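Local coordinates for protein putative neuraminyllactose-binding hemagglutinin homolog (Helicobacter pylori, PDB 3BGH) that is of unknown function but is an outer-membrane lipoprotein that may act as an adhesin recognising sialylated glycans, at residues A[206-210]-A[211-215]. Sequence-based numbering, arbitrary orientation.
With SO4 (sulfate ion), chain D; SO4 (sulfate ion), chain C.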
loop_
_atom_site.group_PDB
_atom_site.type_symbol
_atom_site.label_atom_id
_atom_site.label_comp_id
_atom_site.label_asym_id
_atom_site.label_seq_id
_atom_site.Cartn_x
_atom_site.Cartn_y
_atom_site.Cartn_z
ATOM N N THR A 206 7.989 -17.114 8.216
ATOM C CA THR A 206 8.659 -18.287 8.762
ATOM C C THR A 206 8.361 -18.377 10.244
ATOM O O THR A 206 8.159 -19.482 10.748
ATOM C CB THR A 206 10.185 -18.276 8.556
ATOM O OG1 THR A 206 10.696 -17.002 8.976
ATOM C CG2 THR A 206 10.540 -18.532 7.097
ATOM N N LYS A 207 8.320 -17.235 10.946
ATOM C CA LYS A 207 7.968 -17.266 12.365
ATOM C C LYS A 207 6.483 -17.562 12.581
ATOM O O LYS A 207 6.111 -18.184 13.605
ATOM C CB LYS A 207 8.416 -16.014 13.117
ATOM C CG LYS A 207 9.938 -15.956 13.242
ATOM C CD LYS A 207 10.482 -14.565 13.624
ATOM C CE LYS A 207 12.027 -14.612 13.709
ATOM N NZ LYS A 207 12.614 -13.395 14.367
ATOM N N GLU A 208 5.635 -17.166 11.629
ATOM C CA GLU A 208 4.222 -17.462 11.775
ATOM C C GLU A 208 3.890 -18.931 11.563
ATOM O O GLU A 208 2.935 -19.420 12.124
ATOM C CB GLU A 208 3.329 -16.606 10.862
ATOM C CG GLU A 208 1.850 -16.600 11.302
ATOM C CD GLU A 208 1.636 -16.109 12.774
ATOM O OE1 GLU A 208 0.493 -16.221 13.272
ATOM O OE2 GLU A 208 2.584 -15.604 13.434
ATOM N N LEU A 209 4.659 -19.615 10.729
ATOM C CA LEU A 209 4.340 -20.979 10.394
ATOM C C LEU A 209 5.194 -21.944 11.227
ATOM O O LEU A 209 5.706 -22.906 10.697
ATOM C CB LEU A 209 4.567 -21.233 8.903
ATOM C CG LEU A 209 3.855 -20.444 7.801
ATOM C CD1 LEU A 209 4.342 -20.923 6.440
ATOM C CD2 LEU A 209 2.359 -20.603 7.931
ATOM N N SER A 210 5.336 -21.669 12.524
ATOM C CA SER A 210 6.056 -22.531 13.451
ATOM C C SER A 210 5.331 -23.852 13.698
ATOM O O SER A 210 4.140 -24.024 13.384
ATOM C CB SER A 210 6.215 -21.837 14.799
ATOM O OG SER A 210 4.960 -21.801 15.474
ATOM N N LYS A 211 6.088 -24.776 14.288
ATOM C CA LYS A 211 5.604 -26.090 14.729
ATOM C C LYS A 211 4.454 -25.876 15.717
ATOM O O LYS A 211 3.387 -26.444 15.532
ATOM C CB LYS A 211 6.783 -26.866 15.355
ATOM C CG LYS A 211 6.632 -28.384 15.590
ATOM C CD LYS A 211 7.485 -28.786 16.868
ATOM C CE LYS A 211 7.968 -30.239 16.861
ATOM N NZ LYS A 211 8.644 -30.629 18.170
ATOM N N LYS A 212 4.630 -25.030 16.720
ATOM C CA LYS A 212 3.524 -24.789 17.664
ATOM C C LYS A 212 2.218 -24.312 16.970
ATOM O O LYS A 212 1.127 -24.810 17.266
ATOM C CB LYS A 212 3.932 -23.825 18.789
ATOM C CG LYS A 212 2.855 -23.709 19.898
ATOM C CD LYS A 212 3.387 -23.081 21.202
ATOM C CE LYS A 212 3.510 -21.575 21.044
ATOM N NZ LYS A 212 4.653 -20.917 21.788
ATOM N N HIS A 213 2.344 -23.382 16.017
ATOM C CA HIS A 213 1.197 -22.870 15.301
ATOM C C HIS A 213 0.554 -23.892 14.388
ATOM O O HIS A 213 -0.662 -24.026 14.395
ATOM C CB HIS A 213 1.537 -21.569 14.555
ATOM C CG HIS A 213 1.794 -20.398 15.460
ATOM N ND1 HIS A 213 2.208 -19.170 14.989
ATOM C CD2 HIS A 213 1.705 -20.268 16.804
ATOM C CE1 HIS A 213 2.346 -18.326 15.997
ATOM N NE2 HIS A 213 2.049 -18.970 17.112
ATOM N N MET A 214 1.331 -24.621 13.599
ATOM C CA MET A 214 0.724 -25.609 12.689
ATOM C C MET A 214 -0.009 -26.764 13.441
ATOM O O MET A 214 -1.119 -27.171 13.044
ATOM C CB MET A 214 1.742 -26.151 11.671
ATOM C CG MET A 214 2.209 -25.146 10.580
ATOM S SD MET A 214 0.893 -24.379 9.583
ATOM C CE MET A 214 0.720 -22.904 10.552
ATOM N N GLU A 215 0.602 -27.256 14.531
ATOM C CA GLU A 215 0.019 -28.337 15.352
ATOM C C GLU A 215 -1.260 -27.806 15.949
ATOM O O GLU A 215 -2.265 -28.530 16.007
ATOM C CB GLU A 215 0.948 -28.794 16.500
ATOM C CG GLU A 215 2.315 -29.257 16.077
ATOM C CD GLU A 215 3.041 -30.111 17.123
ATOM O OE1 GLU A 215 2.921 -29.853 18.350
ATOM O OE2 GLU A 215 3.757 -31.045 16.695
HETATM S S SO4 D . 2.384 -18.150 20.177
HETATM O O1 SO4 D . 3.743 -18.683 20.200
HETATM O O2 SO4 D . 1.374 -19.214 20.335
HETATM O O3 SO4 D . 2.258 -17.192 21.270
HETATM O O4 SO4 D . 2.154 -17.405 18.944
HETATM S S SO4 C . 9.725 -24.299 14.695
HETATM O O1 SO4 C . 10.858 -23.688 15.374
HETATM O O2 SO4 C . 8.560 -24.153 15.573
HETATM O O3 SO4 C . 9.558 -23.657 13.403
HETATM O O4 SO4 C . 9.933 -25.725 14.415
#
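L209 leaves helical geometry and S210 is extended, so the chain breaks between helices 186-208 and 211-223, and the new helix opens with M214 N bonded to S210 O at 2.9 Å. S210 is its N-cap: chi1 of 72° tucks OG in between the N and C of its own backbone, facing the first turn, where it accepts from H213 N at 3.1 Å in a nearly straight bond (165°). Serine suits the place because its short hydroxyl reaches a backbone N-H of the first turn, which has no carbonyl of a preceding turn to bond to. The same OG sits over one face of the H213 ring, near its rim. At the ring edge, H213 ND1 donates to E208 O at 3.0 Å, approaching from above the carbonyl plane, and thereby serves a carbonyl at the end of the first helix. This helix-break-helix corner lies against the mixed β-sheet, with L209 and M214 buried: M214 CE meets L209 CD2 at 3.9 Å, and both side chains rest on F136 of strand 123-137. M214's flexible thioether, bent at chi2 and chi3, can curl back to L209. The E208 side chain crosses that of H213 at about a right angle, its carboxylate plane turned 59° from the ring, OE2 standing 3.7 Å from H213 CE1. One sulfate, probably from the crystallisation liquor, lies at the NE2 edge of H213, so close that the detail is doubtful, and weakly engages K212 NZ; a second accepts from K211 N at 2.9 Å, where the helix N-terminus would be expected to favour an anion.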